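Local atomic coordinates of DNA alpha-glucosyltransferase (Enterobacteria phage T4, PDB entry 1XV5), a protein that belongs to the GT-B clan of glycosyltransferases, built from two Rossmann-like domains that face each other across a cleft. Residues Q176-V182 with L382-S388; R185-D191 with R375-Y379; I319-K324 with G345-E351. One frame throughout, in Å; residues are numbered along the deposited sequence.

How the contacts relate
Helix 368-386 ties the three contacts together. Its C-terminal end, with the turn that follows, meets residues 176-182 in contact 1; about two turns earlier it meets the end of helix 181-188 and the chain beyond in contact 2. The centres of these two are 14 Å apart, and Tyr379 packs on Ile181 and Val182. Contact 3, its centre about 18 Å from that of contact 1 and 17 Å from that of contact 2, is the sheet edge under the same helix: Ala378 rests on Pro320 and Leu382 on Ile346. The side chain of Pro177 in contact 1 lies about 6 Å from the bound uridine-5'-diphosphate.

Contact 1 (Q176-V182 with L382-S388); sequences QPPMDIV and LYQHQDS
Gln386 reaches across to the backbone of Pro177, its NE2 giving a hydrogen bond of 2.7 Å to Pro177 O. The oxygen lies close to the amide plane of the glutamine, whereas the donor stands 46° out of the carbonyl plane. Beyond CG the chain of Gln386 is extended, which carries the amide past the ring of Pro177, and NE2 passes 3.4 Å from Pro177 CG. Leu306 N, outside the two segments, binds Gln386 OE1, so both ends of this buried amide are held and its rotation is fixed. Further along, a single backbone bridge pairs Met179 with Asp387, and Ser388 N donates to Met179 O at 3.0 Å. Here residues 176-182 lead from strand 172-174, the last strand of one Rossmann-like sheet, into helix 181-188, while residues 382-388 carry the end of helix 368-386 through Asp387 into helix 388-399; two chain crossings between the lobes of the GT-B fold thus lie against each other. Asp387 is the N-cap of helix 388-399; its OD2 is hydrogen-bonded to Ser389 OG, while OD1 takes the N-H of Ile181 at 2.8 Å, nearly in line with the C-O bond. Asp180, the N-cap of helix 181-188, binds Lys183 N. The carboxylates of Asp180 and Asp387 lie side by side with planes 86° apart, and a water donates to Asp387 OD2 and, weakly, to Asp180 OD1, which probably eases the proximity of like charges. With CG1 anti to its carbonyl carbon (chi1 -71°), Ile181 brings CD1 over the last turn of the helix, 3.3 Å from Leu382 O and 4.4 Å from Leu382 CB, and sets CG2 against Tyr383 CB. Nearer the surface, Val182 CG2 sits 3.5 Å from Tyr383 CE1.

Contact 2 (R185-D191 with R375-Y379); sequences RSTYWKD and REKAY
Trp189 is sandwiched between two arginines, with Arg185 NE over one face of its indole and Arg375 NH1 over the opposite one. The guanidinium of Arg375 lies over the rim of the indole face, its plane 24° from that of the ring, with Trp189 NE1 3.4 Å from Arg375 CZ. Lys190 O holds this guanidinium by accepting from both terminal nitrogens of Arg375, NH2 at 2.8 Å and NH1 at 3.1 Å, with the oxygen near the guanidinium plane; Gly317 O also accepts from NH1, and Asp372 bridges to NE from within the same helix. Arg185 leaves helix 181-188 with its CG anti to the backbone N (chi1 172°) and an extended chain that runs over the Tyr379 ring. CD lies 3.6 Å from the ring centroid, a CH-pi contact, and beyond it the guanidinium stands almost upright on the same face in a cation-pi interaction. There it closes an end-on, two-nitrogen salt bridge with Glu376, NH2 to OE1 at 2.8 Å and NH1 to OE2 at 3.0 Å. A water joins Glu376 OE1 to Trp189 NE1. The arrangement is a surface helix-helix packing of the GT-B fold, joining helix 181-188 and the chain after it to helix 368-386.

Contact 3 (I319-K324 with G345-E351); sequences IPVFWK and GIIWFDE
Strands 319-323 and 347-349 run parallel, their short axes 4.4 Å apart at closest and inclined at 35°, with Val321, Phe322 and Trp323 in register with Ile347, Trp348 and Phe349. Helix 324-329 joins them in a beta-alpha-beta unit at the edge of the second Rossmann-like sheet of the GT-B fold; strand 347-349 is the outermost, and strand 288-293 flanks 319-323 on its other side. Four backbone hydrogen bonds alternate along the pair, among them Ile347 N to Pro320 O at 2.9 Å and Lys324 N to Phe349 O at 3.0 Å. On the face bearing Val321, Ile347 and Phe349, Val321 CG1 meets the edge of the Phe349 ring and packs on Phe349 CB at 3.9 Å. Ile319 CG2 lies across the end of Ile347, and helix 354-365 covers this side. Trp323 turns its six-membered ring to meet Phe349 rim to rim, neither lying over the other, and CH2 reaches Glu351 CB at 3.6 Å. On the opposite face Phe322 packs near Leu382 of helix 368-386 and Trp348 on Leu339 and Thr340. With CG beside the backbone N (chi1 -63°), Phe322 directs its ring edge toward the indole face in an offset edge-to-face pair with planes 68° apart, while Ile346 CG2 covers the centre of one indole face and also touches Phe322 CD2. At the strand ends Lys324, fully extended, runs alongside Asp350, whose OD1 is bound by Asn352 N; Lys324 NZ makes a weak, salt-bridging hydrogen bond to Asp350 OD2 at 3.3 Å.

Contact 1 (Q176-V182 with L382-S388)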
loop_
_atom_site.group_PDB
_atom_site.type_symbol
_atom_site.label_atom_id
_atom_site.label_comp_id
_atom_site.label_asym_id
_atom_site.label_seq_id
_atom_site.Cartn_x
_atom_site.Cartn_y
_atom_site.Cartn_z
ATOM N N GLN A 176 -1.271 9.850 -4.829
ATOM C CA GLN A 176 -0.595 8.569 -5.003
ATOM C C GLN A 176 0.133 8.345 -3.687
ATOM O O GLN A 176 0.630 9.299 -3.091
ATOM C CB GLN A 176 0.463 8.628 -6.105
ATOM C CG GLN A 176 -0.049 8.907 -7.491
ATOM C CD GLN A 176 1.095 9.145 -8.457
ATOM O OE1 GLN A 176 1.822 8.216 -8.829
ATOM N NE2 GLN A 176 1.274 10.398 -8.853
ATOM N N PRO A 177 0.197 7.093 -3.210
ATOM C CA PRO A 177 0.893 6.786 -1.951
ATOM C C PRO A 177 2.392 6.714 -2.277
ATOM O O PRO A 177 2.861 5.734 -2.862
ATOM C CB PRO A 177 0.297 5.440 -1.553
ATOM C CG PRO A 177 0.031 4.786 -2.878
ATOM C CD PRO A 177 -0.518 5.910 -3.730
ATOM N N PRO A 178 3.162 7.748 -1.894
ATOM C CA PRO A 178 4.600 7.819 -2.160
ATOM C C PRO A 178 5.533 7.062 -1.235
ATOM O O PRO A 178 5.213 6.782 -0.084
ATOM C CB PRO A 178 4.899 9.326 -2.106
ATOM C CG PRO A 178 3.543 10.003 -1.800
ATOM C CD PRO A 178 2.739 8.930 -1.131
ATOM N N MET A 179 6.711 6.756 -1.763
ATOM C CA MET A 179 7.749 6.073 -1.010
ATOM C C MET A 179 9.079 6.672 -1.434
ATOM O O MET A 179 9.228 7.097 -2.579
ATOM C CB MET A 179 7.744 4.577 -1.329
ATOM C CG MET A 179 8.812 3.792 -0.601
ATOM S SD MET A 179 8.658 2.026 -0.912
ATOM C CE MET A 179 9.810 1.825 -2.284
ATOM N N ASP A 180 10.035 6.737 -0.511
ATOM C CA ASP A 180 11.348 7.249 -0.862
ATOM C C ASP A 180 12.018 6.061 -1.546
ATOM O O ASP A 180 12.638 5.213 -0.895
ATOM C CB ASP A 180 12.148 7.643 0.381
ATOM C CG ASP A 180 13.456 8.330 0.033
ATOM O OD1 ASP A 180 13.980 8.079 -1.074
ATOM O OD2 ASP A 180 13.966 9.110 0.867
ATOM N N ILE A 181 11.863 5.997 -2.861
ATOM C CA ILE A 181 12.415 4.915 -3.663
ATOM C C ILE A 181 13.944 4.933 -3.695
ATOM O O ILE A 181 14.589 3.882 -3.742
ATOM C CB ILE A 181 11.827 4.992 -5.088
ATOM C CG1 ILE A 181 10.348 4.589 -5.027
ATOM C CG2 ILE A 181 12.614 4.106 -6.045
ATOM C CD1 ILE A 181 9.556 4.871 -6.287
ATOM N N VAL A 182 14.516 6.130 -3.658
ATOM C CA VAL A 182 15.963 6.287 -3.667
ATOM C C VAL A 182 16.555 5.656 -2.406
ATOM O O VAL A 182 17.547 4.931 -2.465
ATOM C CB VAL A 182 16.352 7.782 -3.703
ATOM C CG1 VAL A 182 17.864 7.932 -3.668
ATOM C CG2 VAL A 182 15.775 8.437 -4.949
ATOM N N LEU A 382 9.704 3.846 -12.019
ATOM C CA LEU A 382 8.920 3.887 -10.795
ATOM C C LEU A 382 9.296 5.098 -9.947
ATOM O O LEU A 382 8.447 5.679 -9.278
ATOM C CB LEU A 382 9.106 2.580 -10.021
ATOM C CG LEU A 382 8.553 1.365 -10.784
ATOM C CD1 LEU A 382 8.865 0.086 -10.019
ATOM C CD2 LEU A 382 7.044 1.515 -10.985
ATOM N N TYR A 383 10.569 5.477 -9.984
ATOM C CA TYR A 383 11.033 6.651 -9.247
ATOM C C TYR A 383 10.305 7.884 -9.797
ATOM O O TYR A 383 9.732 8.682 -9.047
ATOM C CB TYR A 383 12.542 6.811 -9.439
ATOM C CG TYR A 383 13.069 8.173 -9.057
ATOM C CD1 TYR A 383 13.162 8.559 -7.720
ATOM C CD2 TYR A 383 13.456 9.086 -10.037
ATOM C CE1 TYR A 383 13.626 9.826 -7.368
ATOM C CE2 TYR A 383 13.919 10.357 -9.695
ATOM C CZ TYR A 383 14.003 10.717 -8.360
ATOM O OH TYR A 383 14.475 11.965 -8.016
ATOM N N GLN A 384 10.329 8.032 -11.119
ATOM C CA GLN A 384 9.671 9.156 -11.773
ATOM C C GLN A 384 8.169 9.145 -11.512
ATOM O O GLN A 384 7.542 10.192 -11.372
ATOM C CB GLN A 384 9.920 9.108 -13.286
ATOM C CG GLN A 384 11.345 9.455 -13.687
ATOM C CD GLN A 384 11.664 10.924 -13.473
ATOM O OE1 GLN A 384 12.829 11.315 -13.385
ATOM N NE2 GLN A 384 10.627 11.748 -13.399
ATOM N N HIS A 385 7.593 7.953 -11.434
ATOM C CA HIS A 385 6.160 7.853 -11.226
ATOM C C HIS A 385 5.648 8.108 -9.820
ATOM O O HIS A 385 4.634 8.785 -9.653
ATOM C CB HIS A 385 5.649 6.482 -11.669
ATOM C CG HIS A 385 4.158 6.352 -11.597
ATOM N ND1 HIS A 385 3.523 5.515 -10.704
ATOM C CD2 HIS A 385 3.178 6.993 -12.273
ATOM C CE1 HIS A 385 2.215 5.649 -10.834
ATOM N NE2 HIS A 385 1.980 6.540 -11.780
ATOM N N GLN A 386 6.346 7.601 -8.809
ATOM C CA GLN A 386 5.816 7.737 -7.455
ATOM C C GLN A 386 6.785 7.985 -6.298
ATOM O O GLN A 386 6.469 7.654 -5.153
ATOM C CB GLN A 386 4.965 6.485 -7.170
ATOM C CG GLN A 386 3.751 6.700 -6.282
ATOM C CD GLN A 386 2.704 5.612 -6.471
ATOM O OE1 GLN A 386 2.211 5.398 -7.584
ATOM N NE2 GLN A 386 2.358 4.920 -5.386
ATOM N N ASP A 387 7.952 8.568 -6.565
ATOM C CA ASP A 387 8.882 8.839 -5.467
ATOM C C ASP A 387 8.308 9.953 -4.586
ATOM O O ASP A 387 7.628 10.852 -5.077
ATOM C CB ASP A 387 10.248 9.286 -5.986
ATOM C CG ASP A 387 11.280 9.413 -4.872
ATOM O OD1 ASP A 387 11.763 8.370 -4.381
ATOM O OD2 ASP A 387 11.599 10.556 -4.474
ATOM N N SER A 388 8.593 9.891 -3.288
ATOM C CA SER A 388 8.108 10.899 -2.347
ATOM C C SER A 388 8.513 12.319 -2.738
ATOM O O SER A 388 7.756 13.268 -2.521
ATOM C CB SER A 388 8.638 10.603 -0.940
ATOM O OG SER A 388 8.124 9.381 -0.442
HETATM O O HOH W 1 13.260 10.514 -2.372
#

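Contact 2 (R185-D191 with R375-Y379)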
loop_
_atom_site.group_PDB
_atom_site.type_symbol
_atom_site.label_atom_id
_atom_site.label_comp_id
_atom_site.label_asym_id
_atom_site.label_seq_id
_atom_site.Cartn_x
_atom_site.Cartn_y
_atom_site.Cartn_z
ATOM N N ARG A 185 16.668 1.859 -2.574
ATOM C CA ARG A 185 17.743 1.379 -3.437
ATOM C C ARG A 185 19.105 1.526 -2.770
ATOM O O ARG A 185 19.939 0.624 -2.837
ATOM C CB ARG A 185 17.780 2.123 -4.772
ATOM C CG ARG A 185 19.032 1.741 -5.575
ATOM C CD ARG A 185 19.048 2.256 -7.004
ATOM N NE ARG A 185 20.224 1.733 -7.708
ATOM C CZ ARG A 185 20.348 1.687 -9.031
ATOM N NH1 ARG A 185 19.370 2.134 -9.809
ATOM N NH2 ARG A 185 21.447 1.178 -9.577
ATOM N N SER A 186 19.325 2.665 -2.125
ATOM C CA SER A 186 20.606 2.925 -1.482
ATOM C C SER A 186 20.871 1.997 -0.305
ATOM O O SER A 186 21.968 1.996 0.253
ATOM C CB SER A 186 20.682 4.385 -1.025
ATOM O OG SER A 186 19.793 4.643 0.044
ATOM N N THR A 187 19.871 1.196 0.056
ATOM C CA THR A 187 19.999 0.273 1.176
ATOM C C THR A 187 19.951 -1.208 0.803
ATOM O O THR A 187 20.569 -2.032 1.474
ATOM C CB THR A 187 18.887 0.533 2.228
ATOM O OG1 THR A 187 19.029 1.857 2.758
ATOM C CG2 THR A 187 18.968 -0.472 3.370
ATOM N N TYR A 188 19.240 -1.553 -0.268
ATOM C CA TYR A 188 19.099 -2.960 -0.639
ATOM C C TYR A 188 19.591 -3.436 -1.997
ATOM O O TYR A 188 19.733 -4.640 -2.200
ATOM C CB TYR A 188 17.631 -3.379 -0.507
ATOM C CG TYR A 188 17.088 -3.210 0.885
ATOM C CD1 TYR A 188 16.433 -2.038 1.261
ATOM C CD2 TYR A 188 17.280 -4.197 1.846
ATOM C CE1 TYR A 188 15.983 -1.853 2.560
ATOM C CE2 TYR A 188 16.837 -4.022 3.155
ATOM C CZ TYR A 188 16.190 -2.847 3.503
ATOM O OH TYR A 188 15.759 -2.661 4.794
ATOM N N TRP A 189 19.835 -2.519 -2.926
ATOM C CA TRP A 189 20.270 -2.908 -4.267
ATOM C C TRP A 189 21.478 -3.846 -4.245
ATOM O O TRP A 189 22.483 -3.575 -3.585
ATOM C CB TRP A 189 20.584 -1.659 -5.091
ATOM C CG TRP A 189 20.536 -1.869 -6.580
ATOM C CD1 TRP A 189 21.553 -2.299 -7.386
ATOM C CD2 TRP A 189 19.423 -1.608 -7.444
ATOM N NE1 TRP A 189 21.142 -2.314 -8.699
ATOM C CE2 TRP A 189 19.840 -1.896 -8.763
ATOM C CE3 TRP A 189 18.114 -1.157 -7.230
ATOM C CZ2 TRP A 189 18.992 -1.746 -9.870
ATOM C CZ3 TRP A 189 17.267 -1.006 -8.333
ATOM C CH2 TRP A 189 17.715 -1.302 -9.636
ATOM N N LYS A 190 21.369 -4.949 -4.978
ATOM C CA LYS A 190 22.437 -5.939 -5.047
ATOM C C LYS A 190 23.068 -5.978 -6.431
ATOM O O LYS A 190 22.445 -5.584 -7.416
ATOM C CB LYS A 190 21.886 -7.336 -4.742
ATOM C CG LYS A 190 21.265 -7.505 -3.366
ATOM C CD LYS A 190 22.322 -7.493 -2.274
ATOM C CE LYS A 190 21.704 -7.733 -0.900
ATOM N NZ LYS A 190 20.758 -6.647 -0.523
ATOM N N ASP A 191 24.305 -6.456 -6.503
ATOM C CA ASP A 191 24.968 -6.592 -7.790
ATOM C C ASP A 191 24.245 -7.776 -8.427
ATOM O O ASP A 191 23.814 -8.691 -7.718
ATOM C CB ASP A 191 26.455 -6.911 -7.606
ATOM C CG ASP A 191 27.202 -6.994 -8.929
ATOM O OD1 ASP A 191 27.228 -8.083 -9.546
ATOM O OD2 ASP A 191 27.755 -5.961 -9.362
ATOM N N ARG A 375 16.207 -3.736 -15.132
ATOM C CA ARG A 375 15.844 -3.257 -13.805
ATOM C C ARG A 375 16.252 -1.799 -13.598
ATOM O O ARG A 375 15.615 -1.088 -12.827
ATOM C CB ARG A 375 16.425 -4.151 -12.702
ATOM C CG ARG A 375 17.928 -4.258 -12.660
ATOM C CD ARG A 375 18.363 -4.942 -11.365
ATOM N NE ARG A 375 19.815 -5.039 -11.262
ATOM C CZ ARG A 375 20.467 -5.309 -10.136
ATOM N NH1 ARG A 375 19.796 -5.513 -9.009
ATOM N NH2 ARG A 375 21.792 -5.359 -10.139
ATOM N N GLU A 376 17.304 -1.342 -14.275
ATOM C CA GLU A 376 17.686 0.063 -14.136
ATOM C C GLU A 376 16.547 0.901 -14.726
ATOM O O GLU A 376 16.221 1.974 -14.215
ATOM C CB GLU A 376 19.002 0.361 -14.870
ATOM C CG GLU A 376 20.244 -0.173 -14.156
ATOM C CD GLU A 376 20.620 0.624 -12.912
ATOM O OE1 GLU A 376 21.543 0.193 -12.189
ATOM O OE2 GLU A 376 20.007 1.683 -12.655
ATOM N N LYS A 377 15.934 0.406 -15.797
ATOM C CA LYS A 377 14.814 1.118 -16.403
ATOM C C LYS A 377 13.606 1.123 -15.465
ATOM O O LYS A 377 12.954 2.151 -15.296
ATOM C CB LYS A 377 14.421 0.489 -17.743
ATOM C CG LYS A 377 15.374 0.837 -18.881
ATOM C CD LYS A 377 14.860 0.364 -20.236
ATOM C CE LYS A 377 14.852 -1.148 -20.347
ATOM N NZ LYS A 377 14.563 -1.591 -21.745
ATOM N N ALA A 378 13.320 -0.022 -14.848
ATOM C CA ALA A 378 12.181 -0.129 -13.937
ATOM C C ALA A 378 12.355 0.795 -12.746
ATOM O O ALA A 378 11.420 1.483 -12.344
ATOM C CB ALA A 378 12.017 -1.564 -13.461
ATOM N N TYR A 379 13.551 0.790 -12.168
ATOM C CA TYR A 379 13.828 1.650 -11.029
ATOM C C TYR A 379 13.586 3.114 -11.378
ATOM O O TYR A 379 12.905 3.826 -10.643
ATOM C CB TYR A 379 15.271 1.463 -10.552
ATOM C CG TYR A 379 15.713 2.516 -9.555
ATOM C CD1 TYR A 379 16.426 3.640 -9.971
ATOM C CD2 TYR A 379 15.380 2.410 -8.203
ATOM C CE1 TYR A 379 16.797 4.634 -9.066
ATOM C CE2 TYR A 379 15.744 3.399 -7.290
ATOM C CZ TYR A 379 16.452 4.507 -7.728
ATOM O OH TYR A 379 16.812 5.492 -6.835
HETATM O O HOH W 2 22.380 -2.170 -11.495
#

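Contact 3 (I319-K324 with G345-E351)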
loop_
_atom_site.group_PDB
_atom_site.type_symbol
_atom_site.label_atom_id
_atom_site.label_comp_id
_atom_site.label_asym_id
_atom_site.label_seq_id
_atom_site.Cartn_x
_atom_site.Cartn_y
_atom_site.Cartn_z
ATOM N N ILE A 319 13.424 -7.756 -10.819
ATOM C CA ILE A 319 12.665 -7.409 -12.013
ATOM C C ILE A 319 11.193 -7.448 -11.625
ATOM O O ILE A 319 10.693 -8.481 -11.183
ATOM C CB ILE A 319 12.899 -8.414 -13.155
ATOM C CG1 ILE A 319 14.299 -8.219 -13.739
ATOM C CG2 ILE A 319 11.828 -8.235 -14.234
ATOM C CD1 ILE A 319 14.509 -6.863 -14.398
ATOM N N PRO A 320 10.483 -6.319 -11.769
ATOM C CA PRO A 320 9.062 -6.295 -11.408
ATOM C C PRO A 320 8.161 -6.984 -12.420
ATOM O O PRO A 320 8.260 -6.743 -13.623
ATOM C CB PRO A 320 8.740 -4.801 -11.319
ATOM C CG PRO A 320 10.068 -4.144 -11.107
ATOM C CD PRO A 320 10.984 -4.952 -11.993
ATOM N N VAL A 321 7.282 -7.842 -11.923
ATOM C CA VAL A 321 6.321 -8.517 -12.777
ATOM C C VAL A 321 4.972 -8.050 -12.230
ATOM O O VAL A 321 4.579 -8.442 -11.131
ATOM C CB VAL A 321 6.448 -10.050 -12.677
ATOM C CG1 VAL A 321 5.390 -10.716 -13.553
ATOM C CG2 VAL A 321 7.854 -10.486 -13.116
ATOM N N PHE A 322 4.293 -7.189 -12.991
ATOM C CA PHE A 322 3.000 -6.625 -12.589
ATOM C C PHE A 322 1.845 -7.131 -13.454
ATOM O O PHE A 322 2.050 -7.595 -14.574
ATOM C CB PHE A 322 2.999 -5.092 -12.709
ATOM C CG PHE A 322 3.979 -4.374 -11.807
ATOM C CD1 PHE A 322 4.599 -5.014 -10.740
ATOM C CD2 PHE A 322 4.237 -3.017 -12.015
ATOM C CE1 PHE A 322 5.462 -4.314 -9.887
ATOM C CE2 PHE A 322 5.095 -2.307 -11.173
ATOM C CZ PHE A 322 5.709 -2.956 -10.105
ATOM N N TRP A 323 0.627 -7.002 -12.932
ATOM C CA TRP A 323 -0.578 -7.416 -13.651
ATOM C C TRP A 323 -0.788 -6.461 -14.827
ATOM O O TRP A 323 -0.910 -5.251 -14.641
ATOM C CB TRP A 323 -1.784 -7.370 -12.705
ATOM C CG TRP A 323 -3.052 -7.926 -13.280
ATOM C CD1 TRP A 323 -4.144 -7.222 -13.693
ATOM C CD2 TRP A 323 -3.362 -9.307 -13.489
ATOM N NE1 TRP A 323 -5.120 -8.079 -14.145
ATOM C CE2 TRP A 323 -4.667 -9.365 -14.031
ATOM C CE3 TRP A 323 -2.665 -10.505 -13.269
ATOM C CZ2 TRP A 323 -5.291 -10.576 -14.357
ATOM C CZ3 TRP A 323 -3.286 -11.710 -13.593
ATOM C CH2 TRP A 323 -4.588 -11.733 -14.131
ATOM N N LYS A 324 -0.833 -7.012 -16.036
ATOM C CA LYS A 324 -1.002 -6.206 -17.245
ATOM C C LYS A 324 -2.131 -5.176 -17.221
ATOM O O LYS A 324 -1.893 -3.989 -17.465
ATOM C CB LYS A 324 -1.185 -7.125 -18.457
ATOM C CG LYS A 324 -1.219 -6.390 -19.793
ATOM C CD LYS A 324 -1.437 -7.360 -20.949
ATOM C CE LYS A 324 -1.348 -6.645 -22.289
ATOM N NZ LYS A 324 -1.633 -7.552 -23.434
ATOM N N GLY A 345 10.945 -1.720 -18.438
ATOM C CA GLY A 345 11.676 -2.837 -17.873
ATOM C C GLY A 345 10.746 -3.739 -17.081
ATOM O O GLY A 345 11.114 -4.848 -16.704
ATOM N N ILE A 346 9.533 -3.258 -16.827
ATOM C CA ILE A 346 8.545 -4.035 -16.088
ATOM C C ILE A 346 7.979 -5.134 -16.983
ATOM O O ILE A 346 7.709 -4.903 -18.161
ATOM C CB ILE A 346 7.371 -3.143 -15.620
ATOM C CG1 ILE A 346 7.868 -2.128 -14.588
ATOM C CG2 ILE A 346 6.244 -4.012 -15.055
ATOM C CD1 ILE A 346 6.899 -0.975 -14.332
ATOM N N ILE A 347 7.818 -6.328 -16.427
ATOM C CA ILE A 347 7.243 -7.435 -17.184
ATOM C C ILE A 347 5.757 -7.430 -16.857
ATOM O O ILE A 347 5.371 -7.593 -15.699
ATOM C CB ILE A 347 7.867 -8.782 -16.774
ATOM C CG1 ILE A 347 9.343 -8.801 -17.189
ATOM C CG2 ILE A 347 7.093 -9.938 -17.412
ATOM C CD1 ILE A 347 10.095 -10.070 -16.825
ATOM N N TRP A 348 4.922 -7.219 -17.870
ATOM C CA TRP A 348 3.483 -7.178 -17.642
ATOM C C TRP A 348 2.836 -8.549 -17.782
ATOM O O TRP A 348 2.574 -9.028 -18.886
ATOM C CB TRP A 348 2.825 -6.162 -18.585
ATOM C CG TRP A 348 3.352 -4.762 -18.381
ATOM C CD1 TRP A 348 4.249 -4.096 -19.171
ATOM C CD2 TRP A 348 3.049 -3.881 -17.290
ATOM N NE1 TRP A 348 4.521 -2.855 -18.637
ATOM C CE2 TRP A 348 3.799 -2.700 -17.483
ATOM C CE3 TRP A 348 2.218 -3.979 -16.166
ATOM C CZ2 TRP A 348 3.743 -1.620 -16.593
ATOM C CZ3 TRP A 348 2.163 -2.903 -15.278
ATOM C CH2 TRP A 348 2.922 -1.740 -15.500
ATOM N N PHE A 349 2.598 -9.169 -16.632
ATOM C CA PHE A 349 1.989 -10.489 -16.533
ATOM C C PHE A 349 0.672 -10.519 -17.296
ATOM O O PHE A 349 -0.247 -9.768 -16.985
ATOM C CB PHE A 349 1.756 -10.809 -15.057
ATOM C CG PHE A 349 1.314 -12.220 -14.794
ATOM C CD1 PHE A 349 -0.008 -12.603 -15.003
ATOM C CD2 PHE A 349 2.220 -13.161 -14.321
ATOM C CE1 PHE A 349 -0.425 -13.909 -14.738
ATOM C CE2 PHE A 349 1.818 -14.470 -14.053
ATOM C CZ PHE A 349 0.490 -14.843 -14.262
ATOM N N ASP A 350 0.585 -11.402 -18.286
ATOM C CA ASP A 350 -0.615 -11.516 -19.111
ATOM C C ASP A 350 -1.281 -12.866 -18.882
ATOM O O ASP A 350 -0.785 -13.894 -19.347
ATOM C CB ASP A 350 -0.240 -11.381 -20.590
ATOM C CG ASP A 350 -1.452 -11.222 -21.485
ATOM O OD1 ASP A 350 -2.563 -11.592 -21.053
ATOM O OD2 ASP A 350 -1.289 -10.737 -22.624
ATOM N N GLU A 351 -2.409 -12.865 -18.180
ATOM C CA GLU A 351 -3.109 -14.111 -17.890
ATOM C C GLU A 351 -3.579 -14.818 -19.162
ATOM O O GLU A 351 -3.811 -16.026 -19.154
ATOM C CB GLU A 351 -4.310 -13.853 -16.977
ATOM C CG GLU A 351 -5.524 -13.278 -17.683
ATOM C CD GLU A 351 -6.727 -13.163 -16.763
ATOM O OE1 GLU A 351 -6.967 -14.109 -15.981
ATOM O OE2 GLU A 351 -7.433 -12.136 -16.827
#